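Local coordinates for CELL WALL surface anchor family protein (Streptococcus pneumoniae, PDB 2WW8) that serves as the adhesin of the pneumococcal pilus, a multidomain surface protein that probably attaches the bacterium to host cells through an integrin-like domain, at residues Tyr151-Val163 against His172-Ile184. Sequence-based numbering, arbitrary orientation.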
loop_
_atom_site.group_PDB
_atom_site.type_symbol
_atom_site.label_atom_id
_atom_site.label_comp_id
_atom_site.label_asym_id
_atom_site.label_seq_id
_atom_site.Cartn_x
_atom_site.Cartn_y
_atom_site.Cartn_z
ATOM N N TYR A 151 -1.238 -18.997 -4.277
ATOM C CA TYR A 151 0.220 -18.848 -4.370
ATOM C C TYR A 151 0.835 -20.176 -4.707
ATOM O O TYR A 151 0.640 -21.144 -3.971
ATOM C CB TYR A 151 0.827 -18.351 -3.065
ATOM C CG TYR A 151 0.584 -16.883 -2.790
ATOM C CD1 TYR A 151 1.130 -15.911 -3.634
ATOM C CD2 TYR A 151 -0.112 -16.461 -1.667
ATOM C CE1 TYR A 151 0.934 -14.585 -3.404
ATOM C CE2 TYR A 151 -0.293 -15.090 -1.408
ATOM C CZ TYR A 151 0.269 -14.170 -2.270
ATOM O OH TYR A 151 0.074 -12.819 -2.036
ATOM N N PRO A 152 1.562 -20.244 -5.829
ATOM C CA PRO A 152 2.123 -21.573 -6.152
ATOM C C PRO A 152 3.119 -22.092 -5.106
ATOM O O PRO A 152 3.065 -23.275 -4.852
ATOM C CB PRO A 152 2.853 -21.339 -7.472
ATOM C CG PRO A 152 1.996 -20.236 -8.110
ATOM C CD PRO A 152 1.672 -19.309 -6.958
ATOM N N ASP A 153 3.967 -21.229 -4.538
ATOM C CA ASP A 153 5.100 -21.634 -3.736
ATOM C C ASP A 153 4.664 -22.475 -2.521
ATOM O O ASP A 153 5.248 -23.520 -2.252
ATOM C CB ASP A 153 5.945 -20.469 -3.224
ATOM C CG ASP A 153 5.134 -19.232 -2.741
ATOM O OD1 ASP A 153 3.951 -19.270 -2.331
ATOM O OD2 ASP A 153 5.742 -18.154 -2.698
ATOM N N VAL A 154 3.671 -21.989 -1.785
ATOM C CA VAL A 154 3.197 -22.696 -0.586
ATOM C C VAL A 154 1.710 -22.977 -0.663
ATOM O O VAL A 154 1.147 -23.504 0.292
ATOM C CB VAL A 154 3.581 -21.996 0.738
ATOM C CG1 VAL A 154 5.100 -21.879 0.835
ATOM C CG2 VAL A 154 2.894 -20.606 0.812
ATOM N N GLN A 155 1.077 -22.698 -1.798
ATOM C CA GLN A 155 -0.203 -23.320 -2.090
ATOM C C GLN A 155 -1.348 -22.772 -1.225
ATOM O O GLN A 155 -2.273 -23.519 -0.945
ATOM C CB GLN A 155 -0.125 -24.839 -1.871
ATOM C CG GLN A 155 0.749 -25.574 -2.861
ATOM C CD GLN A 155 0.091 -25.715 -4.213
ATOM O OE1 GLN A 155 -0.748 -26.599 -4.431
ATOM N NE2 GLN A 155 0.445 -24.819 -5.127
ATOM N N THR A 156 -1.290 -21.503 -0.821
ATOM C CA THR A 156 -2.348 -20.920 0.003
ATOM C C THR A 156 -3.211 -19.911 -0.781
ATOM O O THR A 156 -2.699 -19.223 -1.670
ATOM C CB THR A 156 -1.737 -20.243 1.252
ATOM O OG1 THR A 156 -0.886 -19.186 0.810
ATOM C CG2 THR A 156 -0.941 -21.236 2.135
ATOM N N PRO A 157 -4.538 -19.846 -0.504
ATOM C CA PRO A 157 -5.436 -18.946 -1.264
ATOM C C PRO A 157 -5.209 -17.477 -0.932
ATOM O O PRO A 157 -4.794 -17.143 0.170
ATOM C CB PRO A 157 -6.859 -19.373 -0.847
ATOM C CG PRO A 157 -6.656 -20.005 0.548
ATOM C CD PRO A 157 -5.250 -20.635 0.521
ATOM N N TYR A 158 -5.430 -16.568 -1.869
ATOM C CA TYR A 158 -5.478 -15.170 -1.430
ATOM C C TYR A 158 -6.724 -14.594 -2.070
ATOM O O TYR A 158 -7.076 -15.088 -3.147
ATOM C CB TYR A 158 -4.250 -14.383 -1.880
ATOM C CG TYR A 158 -3.821 -14.455 -3.338
ATOM C CD1 TYR A 158 -2.911 -15.428 -3.787
ATOM C CD2 TYR A 158 -4.328 -13.573 -4.276
ATOM C CE1 TYR A 158 -2.483 -15.468 -5.147
ATOM C CE2 TYR A 158 -3.940 -13.630 -5.628
ATOM C CZ TYR A 158 -3.001 -14.563 -6.055
ATOM O OH TYR A 158 -2.580 -14.611 -7.380
ATOM N N GLN A 159 -7.324 -13.576 -1.449
ATOM C CA GLN A 159 -8.542 -12.957 -1.936
ATOM C C GLN A 159 -8.293 -11.991 -3.100
ATOM O O GLN A 159 -7.186 -11.477 -3.289
ATOM C CB GLN A 159 -9.274 -12.248 -0.795
ATOM C CG GLN A 159 -9.379 -13.056 0.515
ATOM C CD GLN A 159 -10.044 -14.426 0.359
ATOM O OE1 GLN A 159 -11.201 -14.534 -0.115
ATOM N NE2 GLN A 159 -9.302 -15.487 0.750
ATOM N N ILE A 160 -9.343 -11.750 -3.882
ATOM C CA ILE A 160 -9.284 -10.961 -5.103
ATOM C C ILE A 160 -10.434 -9.983 -5.022
ATOM O O ILE A 160 -11.553 -10.439 -4.810
ATOM C CB ILE A 160 -9.618 -11.848 -6.338
ATOM C CG1 ILE A 160 -8.528 -12.866 -6.645
ATOM C CG2 ILE A 160 -9.849 -11.028 -7.573
ATOM C CD1 ILE A 160 -7.112 -12.250 -6.587
ATOM N N ILE A 161 -10.196 -8.684 -5.223
ATOM C CA ILE A 161 -11.218 -7.637 -5.149
ATOM C C ILE A 161 -11.245 -6.695 -6.357
ATOM O O ILE A 161 -10.239 -6.483 -7.057
ATOM C CB ILE A 161 -11.080 -6.770 -3.901
ATOM C CG1 ILE A 161 -9.752 -6.001 -3.959
ATOM C CG2 ILE A 161 -11.268 -7.654 -2.653
ATOM C CD1 ILE A 161 -9.649 -4.927 -2.877
ATOM N N LYS A 162 -12.423 -6.116 -6.567
ATOM C CA LYS A 162 -12.651 -5.178 -7.657
ATOM C C LYS A 162 -11.819 -3.919 -7.534
ATOM O O LYS A 162 -11.610 -3.355 -6.438
ATOM C CB LYS A 162 -14.153 -4.872 -7.746
ATOM C CG LYS A 162 -14.970 -6.114 -8.075
ATOM C CD LYS A 162 -16.499 -5.837 -8.043
ATOM C CE LYS A 162 -17.271 -7.117 -7.763
ATOM N NZ LYS A 162 -18.733 -6.893 -8.009
ATOM N N VAL A 163 -11.289 -3.501 -8.679
ATOM C CA VAL A 163 -10.355 -2.380 -8.704
ATOM C C VAL A 163 -11.184 -1.115 -8.958
ATOM O O VAL A 163 -12.018 -1.086 -9.878
ATOM C CB VAL A 163 -9.322 -2.563 -9.822
ATOM C CG1 VAL A 163 -8.521 -1.262 -10.016
ATOM C CG2 VAL A 163 -8.375 -3.774 -9.566
ATOM N N HIS A 172 -17.359 -4.606 -13.009
ATOM C CA HIS A 172 -15.960 -4.198 -12.981
ATOM C C HIS A 172 -15.135 -4.971 -14.000
ATOM O O HIS A 172 -15.355 -6.166 -14.259
ATOM C CB HIS A 172 -15.391 -4.359 -11.570
ATOM C CG HIS A 172 -15.818 -3.289 -10.618
ATOM N ND1 HIS A 172 -17.099 -3.200 -10.110
ATOM C CD2 HIS A 172 -15.130 -2.254 -10.075
ATOM C CE1 HIS A 172 -17.187 -2.158 -9.300
ATOM N NE2 HIS A 172 -16.002 -1.572 -9.255
ATOM N N LYS A 173 -14.146 -4.269 -14.537
ATOM C CA LYS A 173 -13.245 -4.795 -15.563
ATOM C C LYS A 173 -11.898 -5.330 -15.040
ATOM O O LYS A 173 -11.161 -6.025 -15.758
ATOM C CB LYS A 173 -13.089 -3.751 -16.673
ATOM C CG LYS A 173 -14.276 -3.761 -17.605
ATOM C CD LYS A 173 -14.292 -2.603 -18.582
ATOM C CE LYS A 173 -13.278 -2.836 -19.687
ATOM N NZ LYS A 173 -13.519 -1.947 -20.867
ATOM N N ALA A 174 -11.607 -5.063 -13.773
ATOM C CA ALA A 174 -10.298 -5.418 -13.226
ATOM C C ALA A 174 -10.375 -5.754 -11.748
ATOM O O ALA A 174 -11.219 -5.182 -11.030
ATOM C CB ALA A 174 -9.314 -4.283 -13.437
ATOM N N LEU A 175 -9.471 -6.654 -11.345
ATOM C CA LEU A 175 -9.348 -7.231 -9.988
ATOM C C LEU A 175 -7.897 -7.193 -9.500
ATOM O O LEU A 175 -6.957 -7.526 -10.253
ATOM C CB LEU A 175 -9.840 -8.694 -9.890
ATOM C CG LEU A 175 -11.239 -8.989 -10.486
ATOM C CD1 LEU A 175 -11.499 -10.479 -10.622
ATOM C CD2 LEU A 175 -12.377 -8.325 -9.707
ATOM N N ASN A 176 -7.748 -6.814 -8.234
ATOM C CA ASN A 176 -6.473 -6.839 -7.562
ATOM C C ASN A 176 -6.529 -7.905 -6.468
ATOM O O ASN A 176 -7.596 -8.179 -5.902
ATOM C CB ASN A 176 -6.169 -5.490 -6.912
ATOM C CG ASN A 176 -5.327 -4.583 -7.807
ATOM O OD1 ASN A 176 -4.626 -5.039 -8.730
ATOM N ND2 ASN A 176 -5.391 -3.277 -7.536
ATOM N N PRO A 177 -5.361 -8.469 -6.160
ATOM C CA PRO A 177 -5.226 -9.264 -4.954
ATOM C C PRO A 177 -5.462 -8.355 -3.769
ATOM O O PRO A 177 -5.138 -7.151 -3.821
ATOM C CB PRO A 177 -3.744 -9.650 -4.918
ATOM C CG PRO A 177 -3.078 -8.837 -5.985
ATOM C CD PRO A 177 -4.124 -8.423 -6.977
ATOM N N ASN A 178 -5.944 -8.976 -2.687
ATOM C CA ASN A 178 -6.102 -8.275 -1.435
ATOM C C ASN A 178 -5.786 -9.120 -0.207
ATOM O O ASN A 178 -6.432 -10.149 -0.003
ATOM C CB ASN A 178 -7.529 -7.733 -1.334
ATOM C CG ASN A 178 -7.709 -6.815 -0.134
ATOM O OD1 ASN A 178 -7.025 -5.800 -0.021
ATOM N ND2 ASN A 178 -8.626 -7.167 0.758
ATOM N N PRO A 179 -4.816 -8.683 0.623
ATOM C CA PRO A 179 -3.942 -7.545 0.292
ATOM C C PRO A 179 -2.993 -7.770 -0.872
ATOM O O PRO A 179 -2.720 -8.925 -1.225
ATOM C CB PRO A 179 -3.144 -7.311 1.588
ATOM C CG PRO A 179 -3.219 -8.512 2.321
ATOM C CD PRO A 179 -4.595 -9.127 2.010
ATOM N N TYR A 180 -2.463 -6.677 -1.426
ATOM C CA TYR A 180 -1.696 -6.756 -2.644
ATOM C C TYR A 180 -0.245 -6.850 -2.183
ATOM O O TYR A 180 0.604 -7.215 -2.967
ATOM C CB TYR A 180 -1.978 -5.591 -3.616
ATOM C CG TYR A 180 -1.514 -4.207 -3.206
ATOM C CD1 TYR A 180 -2.351 -3.351 -2.485
ATOM C CD2 TYR A 180 -0.220 -3.766 -3.545
ATOM C CE1 TYR A 180 -1.922 -2.063 -2.121
ATOM C CE2 TYR A 180 0.263 -2.506 -3.141
ATOM C CZ TYR A 180 -0.616 -1.666 -2.437
ATOM O OH TYR A 180 -0.161 -0.437 -2.065
ATOM N N GLU A 181 0.013 -6.529 -0.921
ATOM C CA GLU A 181 1.316 -6.714 -0.322
ATOM C C GLU A 181 1.401 -7.995 0.537
ATOM O O GLU A 181 0.551 -8.238 1.398
ATOM C CB GLU A 181 1.657 -5.447 0.458
ATOM C CG GLU A 181 2.995 -5.573 1.204
ATOM C CD GLU A 181 3.493 -4.202 1.720
ATOM O OE1 GLU A 181 3.161 -3.833 2.872
ATOM O OE2 GLU A 181 4.204 -3.482 0.966
ATOM N N ARG A 182 2.418 -8.812 0.286
ATOM C CA ARG A 182 2.639 -10.082 0.948
ATOM C C ARG A 182 3.872 -10.011 1.862
ATOM O O ARG A 182 4.982 -9.644 1.431
ATOM C CB ARG A 182 2.845 -11.162 -0.136
ATOM C CG ARG A 182 2.847 -12.599 0.391
ATOM C CD ARG A 182 3.323 -13.548 -0.724
ATOM N NE ARG A 182 3.009 -14.934 -0.327
ATOM C CZ ARG A 182 3.521 -16.026 -0.897
ATOM N NH1 ARG A 182 4.430 -15.886 -1.845
ATOM N NH2 ARG A 182 3.182 -17.240 -0.483
ATOM N N VAL A 183 3.707 -10.448 3.111
ATOM C CA VAL A 183 4.843 -10.647 4.008
ATOM C C VAL A 183 5.601 -11.933 3.630
ATOM O O VAL A 183 4.986 -13.001 3.505
ATOM C CB VAL A 183 4.383 -10.710 5.479
ATOM C CG1 VAL A 183 5.576 -10.797 6.411
ATOM C CG2 VAL A 183 3.515 -9.441 5.814
ATOM N N ILE A 184 6.925 -11.834 3.496
ATOM C CA ILE A 184 7.766 -12.981 3.301
ATOM C C ILE A 184 8.939 -12.979 4.267
ATOM O O ILE A 184 9.215 -11.950 4.913
ATOM C CB ILE A 184 8.303 -13.047 1.834
ATOM C CG1 ILE A 184 9.030 -11.743 1.466
ATOM C CG2 ILE A 184 7.200 -13.402 0.949
ATOM C CD1 ILE A 184 9.761 -11.769 0.110
HETATM O O HOH W 1 -1.643 -11.853 -0.052
HETATM O O HOH W 2 1.356 -17.511 1.747
HETATM O O HOH W 3 -5.993 -12.609 0.917
HETATM O O HOH W 4 -19.108 -4.974 -9.920
#
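Arg182 lays its guanidinium flat on the Tyr151 ring, planes 11° apart and Arg182 CZ 3.5 Å from the ring centroid, a stacked cation-pi contact. Its extended chain (chi1 -170°) runs counter to the tyrosine, with CD near the hydroxyl end and the guanidinium reaching back over the ring. Tyr158 covers the other face, so tyrosine suits a place sandwiched on both sides. At the guanidinium's far edge the grip is end-on, Arg182 NH1 to Asp153 OD2 at 2.8 Å and Arg182 NH2 to Asp153 OD1 at 2.9 Å, both on the carboxylate's syn side. OD1 also accepts from Val154 N. Arginine offers a flat face and a two-pronged edge together.

Beyond the break at cis Pro179, strand 157-162 pairs antiparallel with the first part of broken strand 171-184; Ile161 and Asn176 exchange backbone bonds, and Val163 N reaches Ala174 O at 2.9 Å. Ile160, Leu175 and Pro177 share one face, where beta-branched Ile160 turns CG2 tightly onto Leu175 CB (3.3 Å). Pro177 CB packs against the Tyr158 ring. On the other face, Ile161 CD1 meets Asn178 CB at 3.8 Å. Lys162 lays methylenes across the His172 ring and carries its amine to a water shared with ND1.

Stacking and a bidentate salt bridge thus tie the turn around Asp153 to strand 181-184; backbone bonds from Asp712, on late strand 711-712, join in, and the aspartate probably largely balances the arginine's charge.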